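PDB 3RHG: putative phophotriesterase, which probably acts as a metal-dependent hydrolase on ester bonds, holding two zinc ions in the active site of each subunit. Local coordinates for residues His43-Lys48 with Ala52-Gly57; Lys72-Val77 with Leu108-Glu113; Ile213-Met218 with Leu244-Trp249; Lys235-Gln240 with Val277-Glu282. All blocks are in the same frame, centred on the assembly; numbering follows the deposited sequence.

Contact 1: residues His43-Lys48 with Ala52-Gly57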
# COMPACT_ATOMS: atom_id res chain seq x y z
N HIS A 43 12.44 7.43 -14.56
CA HIS A 43 13.77 7.33 -15.17
C HIS A 43 14.84 6.97 -14.16
O HIS A 43 15.79 6.22 -14.47
CB HIS A 43 14.14 8.63 -15.89
CG HIS A 43 14.48 9.76 -14.95
ND1 HIS A 43 13.51 10.57 -14.40
CD2 HIS A 43 15.66 10.20 -14.48
CE1 HIS A 43 14.09 11.47 -13.63
NE2 HIS A 43 15.40 11.27 -13.66
N VAL A 44 14.71 7.50 -12.95
CA VAL A 44 15.70 7.25 -11.90
C VAL A 44 15.69 5.80 -11.40
O VAL A 44 16.66 5.35 -10.79
CB VAL A 44 15.54 8.21 -10.68
CG1 VAL A 44 15.46 9.67 -11.13
CG2 VAL A 44 14.34 7.82 -9.82
N LEU A 45 14.60 5.08 -11.66
CA LEU A 45 14.45 3.70 -11.17
C LEU A 45 15.15 2.70 -12.06
O LEU A 45 15.51 1.60 -11.62
CB LEU A 45 12.97 3.30 -11.10
CG LEU A 45 12.04 4.17 -10.25
CD1 LEU A 45 10.59 3.73 -10.43
CD2 LEU A 45 12.44 4.15 -8.77
N VAL A 46 15.34 3.07 -13.32
CA VAL A 46 15.65 2.10 -14.36
C VAL A 46 16.90 1.28 -14.07
O VAL A 46 16.88 0.04 -14.21
CB VAL A 46 15.72 2.79 -15.74
CG1 VAL A 46 16.29 1.83 -16.79
CG2 VAL A 46 14.33 3.28 -16.14
N ASP A 47 17.96 1.96 -13.66
CA ASP A 47 19.26 1.31 -13.49
C ASP A 47 19.64 1.07 -12.04
O ASP A 47 20.78 0.71 -11.75
CB ASP A 47 20.36 2.14 -14.16
CG ASP A 47 20.26 2.12 -15.67
OD1 ASP A 47 19.89 1.07 -16.23
OD2 ASP A 47 20.56 3.16 -16.30
N LYS A 48 18.69 1.27 -11.12
CA LYS A 48 18.97 1.08 -9.70
C LYS A 48 18.72 -0.36 -9.26
O LYS A 48 17.88 -1.05 -9.83
CB LYS A 48 18.15 2.04 -8.84
CG LYS A 48 18.68 3.48 -8.86
CD LYS A 48 17.92 4.36 -7.87
CE LYS A 48 18.63 5.68 -7.66
NZ LYS A 48 19.19 6.22 -8.95
N ALA A 52 14.69 -0.93 -0.27
CA ALA A 52 13.60 -0.22 0.40
C ALA A 52 13.51 1.24 -0.05
O ALA A 52 12.41 1.81 -0.13
CB ALA A 52 13.78 -0.30 1.90
N ASP A 53 14.66 1.82 -0.38
CA ASP A 53 14.77 3.24 -0.72
C ASP A 53 14.09 3.65 -2.02
O ASP A 53 13.92 4.85 -2.28
CB ASP A 53 16.25 3.63 -0.77
CG ASP A 53 16.97 3.32 0.52
OD1 ASP A 53 17.15 4.25 1.33
OD2 ASP A 53 17.34 2.13 0.72
N ILE A 54 13.69 2.69 -2.85
CA ILE A 54 12.99 3.04 -4.09
C ILE A 54 11.60 2.40 -4.18
O ILE A 54 10.98 2.41 -5.24
CB ILE A 54 13.82 2.80 -5.38
CG1 ILE A 54 14.24 1.34 -5.55
CG2 ILE A 54 15.03 3.73 -5.42
CD1 ILE A 54 14.75 1.06 -6.97
N GLN A 55 11.11 1.85 -3.07
CA GLN A 55 9.72 1.38 -3.04
C GLN A 55 8.74 2.48 -3.47
O GLN A 55 7.74 2.21 -4.14
CB GLN A 55 9.34 0.90 -1.64
CG GLN A 55 9.94 -0.44 -1.27
CD GLN A 55 9.26 -1.62 -1.97
OE1 GLN A 55 8.27 -1.47 -2.69
NE2 GLN A 55 9.80 -2.81 -1.73
N TRP A 56 9.03 3.71 -3.05
CA TRP A 56 8.17 4.85 -3.36
C TRP A 56 7.82 4.86 -4.85
O TRP A 56 6.70 5.21 -5.24
CB TRP A 56 8.83 6.18 -2.94
CG TRP A 56 10.14 6.49 -3.66
CD1 TRP A 56 11.40 6.26 -3.19
CD2 TRP A 56 10.29 7.09 -4.95
NE1 TRP A 56 12.34 6.67 -4.12
CE2 TRP A 56 11.68 7.18 -5.21
CE3 TRP A 56 9.40 7.56 -5.92
CZ2 TRP A 56 12.20 7.72 -6.39
CZ3 TRP A 56 9.91 8.11 -7.10
CH2 TRP A 56 11.29 8.17 -7.32
N GLY A 57 8.79 4.47 -5.68
CA GLY A 57 8.64 4.52 -7.13
C GLY A 57 8.24 3.19 -7.76
O GLY A 57 7.45 3.16 -8.71

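Contact 2: residues Lys72-Val77 with Leu108-Glu113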
# COMPACT_ATOMS: atom_id res chain seq x y z
N LYS A 72 16.62 -14.16 -9.89
CA LYS A 72 16.58 -14.06 -8.44
C LYS A 72 17.73 -14.87 -7.84
O LYS A 72 17.77 -16.09 -7.99
CB LYS A 72 15.22 -14.57 -7.92
CG LYS A 72 13.99 -13.97 -8.66
CD LYS A 72 13.97 -12.44 -8.52
CE LYS A 72 12.76 -11.81 -9.23
NZ LYS A 72 12.74 -12.13 -10.68
N PRO A 73 18.68 -14.20 -7.16
CA PRO A 73 19.79 -14.96 -6.56
C PRO A 73 19.32 -15.93 -5.48
O PRO A 73 18.46 -15.58 -4.65
CB PRO A 73 20.67 -13.87 -5.93
CG PRO A 73 20.32 -12.62 -6.70
CD PRO A 73 18.84 -12.75 -7.00
N ILE A 74 19.87 -17.14 -5.48
CA ILE A 74 19.46 -18.14 -4.50
C ILE A 74 19.59 -17.67 -3.04
O ILE A 74 18.74 -17.99 -2.21
CB ILE A 74 20.14 -19.53 -4.72
CG1 ILE A 74 19.47 -20.58 -3.82
CG2 ILE A 74 21.64 -19.42 -4.44
CD1 ILE A 74 19.78 -22.00 -4.21
N GLU A 75 20.65 -16.91 -2.71
CA GLU A 75 20.85 -16.39 -1.36
C GLU A 75 19.65 -15.55 -0.92
O GLU A 75 19.19 -15.62 0.23
CB GLU A 75 22.12 -15.53 -1.28
CG GLU A 75 23.25 -15.94 -2.23
CD GLU A 75 23.21 -15.18 -3.56
OE1 GLU A 75 22.99 -15.83 -4.61
OE2 GLU A 75 23.41 -13.94 -3.57
N ASP A 76 19.16 -14.72 -1.84
CA ASP A 76 18.03 -13.84 -1.54
C ASP A 76 16.75 -14.65 -1.35
O ASP A 76 15.96 -14.39 -0.43
CB ASP A 76 17.82 -12.82 -2.66
CG ASP A 76 18.92 -11.77 -2.71
OD1 ASP A 76 19.40 -11.35 -1.64
OD2 ASP A 76 19.30 -11.37 -3.83
N VAL A 77 16.53 -15.61 -2.24
CA VAL A 77 15.36 -16.49 -2.14
C VAL A 77 15.34 -17.30 -0.83
O VAL A 77 14.31 -17.38 -0.15
CB VAL A 77 15.26 -17.41 -3.39
CG1 VAL A 77 14.11 -18.42 -3.24
CG2 VAL A 77 15.07 -16.56 -4.66
N LEU A 108 15.46 -24.57 -7.96
CA LEU A 108 14.33 -25.00 -7.13
C LEU A 108 14.74 -26.21 -6.29
O LEU A 108 14.47 -26.25 -5.08
CB LEU A 108 13.10 -25.32 -7.99
CG LEU A 108 12.39 -24.11 -8.64
CD1 LEU A 108 11.32 -24.59 -9.61
CD2 LEU A 108 11.79 -23.16 -7.60
N LYS A 109 15.38 -27.19 -6.90
CA LYS A 109 15.89 -28.36 -6.16
C LYS A 109 16.90 -27.96 -5.09
O LYS A 109 16.86 -28.47 -3.95
CB LYS A 109 16.52 -29.37 -7.12
CG LYS A 109 17.32 -30.47 -6.43
CD LYS A 109 17.77 -31.51 -7.45
CE LYS A 109 18.33 -32.76 -6.77
NZ LYS A 109 19.79 -32.66 -6.54
N GLN A 110 17.81 -27.06 -5.44
CA GLN A 110 18.82 -26.60 -4.48
C GLN A 110 18.17 -25.99 -3.25
O GLN A 110 18.58 -26.24 -2.11
CB GLN A 110 19.77 -25.59 -5.14
CG GLN A 110 20.77 -26.21 -6.12
CD GLN A 110 21.35 -25.19 -7.09
OE1 GLN A 110 21.67 -24.06 -6.72
NE2 GLN A 110 21.48 -25.58 -8.35
N VAL A 111 17.15 -25.18 -3.48
CA VAL A 111 16.44 -24.55 -2.36
C VAL A 111 15.74 -25.58 -1.47
O VAL A 111 15.77 -25.50 -0.23
CB VAL A 111 15.42 -23.50 -2.87
CG1 VAL A 111 14.44 -23.12 -1.75
CG2 VAL A 111 16.17 -22.30 -3.41
N ALA A 112 15.08 -26.54 -2.10
CA ALA A 112 14.42 -27.59 -1.36
C ALA A 112 15.42 -28.31 -0.45
O ALA A 112 15.15 -28.57 0.73
CB ALA A 112 13.75 -28.58 -2.32
N GLU A 113 16.58 -28.63 -1.01
CA GLU A 113 17.60 -29.37 -0.28
C GLU A 113 18.17 -28.54 0.88
O GLU A 113 18.39 -29.06 1.99
CB GLU A 113 18.71 -29.77 -1.24
CG GLU A 113 18.30 -30.86 -2.20
CD GLU A 113 19.36 -31.13 -3.25
OE1 GLU A 113 20.19 -30.22 -3.49
OE2 GLU A 113 19.36 -32.23 -3.85

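Contact 3: residues Ile213-Met218 with Leu244-Trp249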
# COMPACT_ATOMS: atom_id res chain seq x y z
N ILE A 213 -14.16 -23.92 -22.06
CA ILE A 213 -13.17 -24.79 -22.68
C ILE A 213 -12.75 -25.93 -21.75
O ILE A 213 -12.80 -27.09 -22.14
CB ILE A 213 -11.94 -23.98 -23.19
CG1 ILE A 213 -12.34 -23.04 -24.35
CG2 ILE A 213 -10.79 -24.93 -23.57
CD1 ILE A 213 -11.30 -21.95 -24.64
N LEU A 214 -12.34 -25.60 -20.51
CA LEU A 214 -11.78 -26.62 -19.63
C LEU A 214 -12.81 -27.63 -19.19
O LEU A 214 -12.52 -28.83 -19.13
CB LEU A 214 -11.13 -26.00 -18.39
CG LEU A 214 -9.86 -25.20 -18.67
CD1 LEU A 214 -9.38 -24.49 -17.38
CD2 LEU A 214 -8.78 -26.14 -19.23
N LEU A 215 -14.00 -27.15 -18.83
CA LEU A 215 -15.00 -28.03 -18.22
C LEU A 215 -15.96 -28.61 -19.26
O LEU A 215 -16.13 -29.82 -19.32
CB LEU A 215 -15.77 -27.31 -17.11
CG LEU A 215 -14.90 -26.59 -16.06
CD1 LEU A 215 -15.78 -25.95 -14.97
CD2 LEU A 215 -13.91 -27.60 -15.44
N THR A 216 -16.59 -27.75 -20.06
CA THR A 216 -17.62 -28.20 -20.98
C THR A 216 -17.01 -28.96 -22.14
O THR A 216 -17.44 -30.07 -22.46
CB THR A 216 -18.47 -27.00 -21.49
OG1 THR A 216 -18.91 -26.23 -20.36
CG2 THR A 216 -19.69 -27.49 -22.26
N GLU A 217 -15.98 -28.39 -22.76
CA GLU A 217 -15.37 -28.99 -23.94
C GLU A 217 -14.39 -30.12 -23.58
O GLU A 217 -14.50 -31.24 -24.11
CB GLU A 217 -14.67 -27.92 -24.80
CG GLU A 217 -13.98 -28.50 -26.03
CD GLU A 217 -13.17 -27.48 -26.81
OE1 GLU A 217 -13.33 -26.26 -26.59
OE2 GLU A 217 -12.35 -27.91 -27.65
N MET A 218 -13.43 -29.83 -22.70
CA MET A 218 -12.37 -30.80 -22.40
C MET A 218 -12.73 -31.80 -21.30
O MET A 218 -12.04 -32.81 -21.15
CB MET A 218 -11.06 -30.09 -22.05
CG MET A 218 -10.56 -29.12 -23.14
SD MET A 218 -10.41 -29.81 -24.83
CE MET A 218 -8.94 -30.87 -24.62
N LEU A 244 -17.42 -20.18 -8.78
CA LEU A 244 -17.40 -21.19 -7.72
C LEU A 244 -18.49 -22.23 -7.94
O LEU A 244 -18.31 -23.42 -7.66
CB LEU A 244 -17.54 -20.53 -6.36
CG LEU A 244 -16.34 -19.65 -5.91
CD1 LEU A 244 -16.76 -18.60 -4.86
CD2 LEU A 244 -15.21 -20.52 -5.38
N ASP A 245 -19.63 -21.78 -8.45
CA ASP A 245 -20.75 -22.71 -8.66
C ASP A 245 -20.43 -23.73 -9.75
O ASP A 245 -21.05 -24.80 -9.81
CB ASP A 245 -22.04 -21.96 -8.97
CG ASP A 245 -22.65 -21.31 -7.76
OD1 ASP A 245 -22.23 -21.66 -6.63
OD2 ASP A 245 -23.56 -20.47 -7.94
N ARG A 246 -19.45 -23.42 -10.61
CA ARG A 246 -19.00 -24.36 -11.62
C ARG A 246 -18.00 -25.37 -11.06
O ARG A 246 -17.57 -26.30 -11.75
CB ARG A 246 -18.46 -23.64 -12.88
CG ARG A 246 -19.54 -22.77 -13.54
CD ARG A 246 -19.09 -22.16 -14.86
NE ARG A 246 -18.93 -23.19 -15.87
CZ ARG A 246 -18.66 -22.93 -17.14
NH1 ARG A 246 -18.53 -21.67 -17.55
NH2 ARG A 246 -18.53 -23.94 -18.01
N GLY A 247 -17.62 -25.19 -9.79
CA GLY A 247 -16.88 -26.24 -9.09
C GLY A 247 -15.39 -26.01 -8.91
O GLY A 247 -14.71 -26.81 -8.27
N VAL A 248 -14.87 -24.92 -9.48
CA VAL A 248 -13.44 -24.67 -9.48
C VAL A 248 -13.00 -23.92 -8.23
O VAL A 248 -13.83 -23.40 -7.47
CB VAL A 248 -12.99 -23.87 -10.74
CG1 VAL A 248 -13.39 -24.65 -12.00
CG2 VAL A 248 -13.54 -22.42 -10.70
N TRP A 249 -11.68 -23.83 -8.03
CA TRP A 249 -11.11 -23.06 -6.95
C TRP A 249 -10.86 -21.63 -7.39
O TRP A 249 -10.38 -21.40 -8.52
CB TRP A 249 -9.77 -23.65 -6.52
CG TRP A 249 -9.84 -25.04 -5.97
CD1 TRP A 249 -9.90 -26.20 -6.68
CD2 TRP A 249 -9.83 -25.41 -4.58
NE1 TRP A 249 -9.93 -27.28 -5.82
CE2 TRP A 249 -9.85 -26.82 -4.53
CE3 TRP A 249 -9.73 -24.69 -3.38
CZ2 TRP A 249 -9.86 -27.54 -3.31
CZ3 TRP A 249 -9.75 -25.40 -2.17
CH2 TRP A 249 -9.79 -26.81 -2.15

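Contact 4: residues Lys235-Gln240 with Val277-Glu282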
# COMPACT_ATOMS: atom_id res chain seq x y z
N LYS A 235 -14.72 -7.63 -5.75
CA LYS A 235 -15.94 -6.83 -5.53
C LYS A 235 -17.11 -7.39 -6.34
O LYS A 235 -18.28 -7.10 -6.06
CB LYS A 235 -15.70 -5.36 -5.91
CG LYS A 235 -14.72 -4.63 -5.02
CD LYS A 235 -14.31 -3.30 -5.62
CE LYS A 235 -13.29 -2.58 -4.75
NZ LYS A 235 -13.83 -2.28 -3.39
N ASP A 236 -16.77 -8.19 -7.35
CA ASP A 236 -17.76 -8.72 -8.29
C ASP A 236 -18.24 -10.06 -7.77
O ASP A 236 -17.93 -11.15 -8.30
CB ASP A 236 -17.13 -8.81 -9.69
CG ASP A 236 -18.15 -9.03 -10.80
OD1 ASP A 236 -19.33 -9.36 -10.53
OD2 ASP A 236 -17.75 -8.85 -11.97
N ILE A 237 -19.03 -9.98 -6.72
CA ILE A 237 -19.49 -11.19 -6.05
C ILE A 237 -20.30 -12.10 -6.99
O ILE A 237 -20.18 -13.32 -6.93
CB ILE A 237 -20.23 -10.86 -4.73
CG1 ILE A 237 -20.47 -12.15 -3.92
CG2 ILE A 237 -21.50 -10.08 -5.02
CD1 ILE A 237 -20.95 -11.90 -2.51
N ASP A 238 -21.11 -11.51 -7.88
CA ASP A 238 -21.92 -12.34 -8.77
C ASP A 238 -21.02 -13.19 -9.67
O ASP A 238 -21.26 -14.39 -9.86
CB ASP A 238 -22.88 -11.50 -9.64
CG ASP A 238 -24.01 -10.86 -8.84
OD1 ASP A 238 -24.19 -11.21 -7.66
OD2 ASP A 238 -24.75 -10.00 -9.41
N TYR A 239 -20.01 -12.56 -10.26
CA TYR A 239 -19.06 -13.28 -11.11
C TYR A 239 -18.33 -14.37 -10.31
O TYR A 239 -18.21 -15.52 -10.76
CB TYR A 239 -18.01 -12.31 -11.62
CG TYR A 239 -16.81 -12.93 -12.30
CD1 TYR A 239 -16.91 -13.48 -13.58
CD2 TYR A 239 -15.55 -12.91 -11.70
CE1 TYR A 239 -15.80 -14.01 -14.24
CE2 TYR A 239 -14.43 -13.45 -12.34
CZ TYR A 239 -14.56 -13.98 -13.62
OH TYR A 239 -13.46 -14.48 -14.29
N GLN A 240 -17.81 -14.02 -9.15
CA GLN A 240 -17.02 -14.99 -8.39
C GLN A 240 -17.87 -16.18 -7.95
O GLN A 240 -17.44 -17.32 -8.09
CB GLN A 240 -16.30 -14.34 -7.22
CG GLN A 240 -15.24 -13.31 -7.66
CD GLN A 240 -14.16 -13.08 -6.63
OE1 GLN A 240 -14.41 -13.13 -5.42
NE2 GLN A 240 -12.93 -12.82 -7.09
N VAL A 277 -12.85 -12.23 0.60
CA VAL A 277 -12.69 -13.61 1.07
C VAL A 277 -13.66 -13.90 2.22
O VAL A 277 -14.31 -14.95 2.25
CB VAL A 277 -11.22 -13.91 1.46
CG1 VAL A 277 -11.09 -15.23 2.24
CG2 VAL A 277 -10.32 -13.88 0.20
N ALA A 278 -13.77 -12.96 3.16
CA ALA A 278 -14.69 -13.15 4.30
C ALA A 278 -16.10 -13.33 3.78
O ALA A 278 -16.84 -14.21 4.24
CB ALA A 278 -14.63 -11.95 5.27
N THR A 279 -16.50 -12.50 2.81
CA THR A 279 -17.86 -12.60 2.26
C THR A 279 -18.12 -13.95 1.56
O THR A 279 -19.19 -14.56 1.73
CB THR A 279 -18.20 -11.38 1.39
OG1 THR A 279 -18.11 -10.20 2.20
CG2 THR A 279 -19.62 -11.49 0.81
N LEU A 280 -17.16 -14.41 0.77
CA LEU A 280 -17.30 -15.71 0.14
C LEU A 280 -17.44 -16.82 1.18
O LEU A 280 -18.22 -17.74 0.99
CB LEU A 280 -16.11 -15.99 -0.78
CG LEU A 280 -16.06 -15.15 -2.07
CD1 LEU A 280 -14.81 -15.54 -2.88
CD2 LEU A 280 -17.32 -15.34 -2.93
N ILE A 281 -16.66 -16.75 2.26
CA ILE A 281 -16.76 -17.76 3.33
C ILE A 281 -18.15 -17.72 3.93
O ILE A 281 -18.75 -18.77 4.22
CB ILE A 281 -15.66 -17.53 4.43
CG1 ILE A 281 -14.27 -17.78 3.80
CG2 ILE A 281 -15.94 -18.37 5.70
CD1 ILE A 281 -13.09 -17.32 4.65
N GLU A 282 -18.68 -16.52 4.13
CA GLU A 282 -20.00 -16.40 4.75
C GLU A 282 -21.11 -16.89 3.81
O GLU A 282 -22.17 -17.32 4.26
CB GLU A 282 -20.25 -14.96 5.25
CG GLU A 282 -19.36 -14.65 6.45
CD GLU A 282 -19.33 -13.20 6.85
OE1 GLU A 282 -19.70 -12.33 6.03
OE2 GLU A 282 -18.94 -12.93 8.01

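Contact 1: residues His43-Lys48 with Ala52-Gly57
Lys48 crosses Ile54 at a slant with its methylene chain, a good example of a charged residue packing through its aliphatic part. Its CB meets the tip methyl of Ile54, with Lys48 CB 4.0 Å from Ile54 CD1. Two carbons further on, Lys48 CD reaches the other branch, 3.8 Å from Ile54 CG2. The chain then kinks at its last torsion (chi4 40°), which carries the ammonium back over its own loop. There Lys48 NZ donates to Val44 O at 3.2 Å, in the carbonyl plane and on a lone pair, with a C=O...N angle of 143°. The same turn is closed by its backbone: Leu45 to Lys48 form a type I beta turn.

Leu45 goes deeper. Its CD1 rests on bare backbone, 3.6 Å from Gly57 C, and the absence of a CB on Gly57 lets Leu45 CD2 lie close to this backbone too. The side chains of Leu45 and Ile54 slide past each other in opposite directions, with Leu45 CD2 3.9 Å from Ile54 CB. Val44 adds a further touch, placing CG2 at the edge of the Trp56 indole, 4.0 Å from Trp56 CH2.

The turn belongs to the long connection that follows strand 19-24, and the partner segment leads into the short helix 55-58, with Ile54 as its N-cap residue. On that helix Gln55 NE2 binds the carbonyls of Gln299 and Asn304. Ala52, in the 3-10 turn before it, packs on Ala52 of the second subunit and Trp56 on Asn307 of that subunit, so one side of the contact forms part of the subunit interface.

Contact 2: residues Lys72-Val77 with Leu108-Glu113
Ile74 and Val111 join two helices of the outer layer of a (beta/alpha)8 barrel, helix 74-86 and helix 105-115, which lie before the parallel strands 89-94 and 118-123 respectively. The contact illustrates how neighbouring barrel helices can be joined by a few aliphatic groups.

Apolar packing does all the work between the segments. The CG1 arm of Ile74 is anti to its backbone N (chi1 -170°) and extends across to the second helix. It passes Val111 in the opposite direction, so that CG1 and CD1 of Ile74 both lie 3.7 Å from Val111 CG2. The same tip meets the root of Gln110, with Ile74 CD1 3.7 Å from Gln110 CB, the two side chains crossing at about a right angle.

The polar bonds at hand lie within each helix or its flanking loop. Pro73 is the N-cap residue of helix 74-86, and its carbonyl accepts from Val77 N; just before it, Lys72 NZ bonds to Asp70 O and Asn28 O. On the second helix, Val111 O receives a bond from the Thr115 hydroxyl, and Lys109, in one of its two modelled conformers, forms a salt bridge with Glu113 one turn on.

Toward the barrel, Leu108 and Ala112 lie on strand 118-123 and Val111 touches Phe27. Val77, whose side chain is about 9 Å from that of the zinc ligand His25, makes the loosest approach to the second helix: Val77 CG1 stands 4.4 Å from Val111 CG2.

Contact 3: residues Ile213-Met218 with Leu244-Trp249
Leu215 projects from the last turns of helix 207-217 and places a single methyl, CD1, on the chain just beyond helix 237-245. Its apolar partner is Val248, with Leu215 CD1 4.0 Å from Val248 CG1. The methyl also lies against Arg246, 4.1 Å separating Leu215 CD1 from Arg246 CB. The carbonyl of that arginine is nearer still, Leu215 CD1 being 3.7 Å from Arg246 O, a van der Waals neighbour of the methyl. Pro222 and Ile225 touch both Leu215 and Val248, so the hydrophobic patch continues into the following loop and strand.

In fold terms this is a joint of the (beta/alpha)8 barrel: the second segment leaves a barrel helix and, at Trp249, enters the parallel strand 249-252, whose neighbour 225-227 follows helix 207-217. The backbone features suit such a change of direction. Gly247 takes a positive phi (104°) where the helix gives way, and its N bonds to Leu244 O. On the other side helix 207-217 has a wider pi-type turn over 213-217, with Met218 N 2.9 Å from Ile213 O.

Electrostatic contacts centre on the Arg246 guanidinium. A bend at chi3 (68°) swings the group toward helix 207-217, where NH1 forms salt bridges with Asp208 and Asp212. These carboxylates carry the ionic link between helix 207-217 and the chain just after helix 237-245. Thr216 approaches the guanidinium edge near its plane, the side chains crossing at about a right angle; Thr216 OG1 lies 3.3 Å from Arg246 NH2, but the angle is too poor for a hydrogen bond.

Contact 4: residues Lys235-Gln240 with Val277-Glu282
In the ring of helices around this (beta/alpha)8 barrel, the first turn of helix 237-245 meets the end of helix 270-282 through Ile237 with Thr279 and Gln240 with Leu280. With chi1 at -170° the CG1 arm of Ile237 is turned opposite the backbone N, and it ends in a methyl-to-methyl touch: Ile237 CD1 is 3.6 Å from Thr279 CG2. Threonine thus offers its hydrocarbon branch to the neighbour while its hydroxyl turns to its own helix, where OG1 is bonded to Glu275 O.

One turn on, the Gln240 side chain crosses that of Leu280 at about a right angle, with Gln240 OE1 3.5 Å from Leu280 CD1. The other end of the amide is fixed by Ser233, whose OG is bonded to Gln240 NE2. Phe252 of strand 249-252 touches both Gln240 and Leu280, backing the pair on the barrel.

The start of helix 237-245 is set by Asp236 at the N-cap. Its OD1 accepts from Tyr239 N at 3.3 Å, a nearly straight bond (160°) that arrives 62° out of the carboxylate plane. OD2 meanwhile forms a salt bridge with Arg205.

The chemistry is divided accordingly: Thr279 OG1, Gln240 NE2 and the Asp236 carboxylate are bonded to groups outside the opposing segment, and the facing surfaces meet by van der Waals packing, including an amide oxygen laid on a leucine methyl.

Along the chain, contacts 1 and 2 come first and in series, while contacts 3 and 4 interleave and share helix 237-245: contact 4 uses its start, contact 3 its end and the exit to strand 249-252. Their centres are 18 Å apart, and they touch where Leu244 CD1 lies 3.8 Å from Leu280 CD2. Contact 2 joins an earlier pair of helices and lies across the chain's centre from both, 35 to 36 Å away between centres. Contact 1, the outlier at the subunit interface, is 42 Å from contact 3 between centres. Contacts 2 to 4 thus sample the helical layer around the parallel barrel that carries the zinc site.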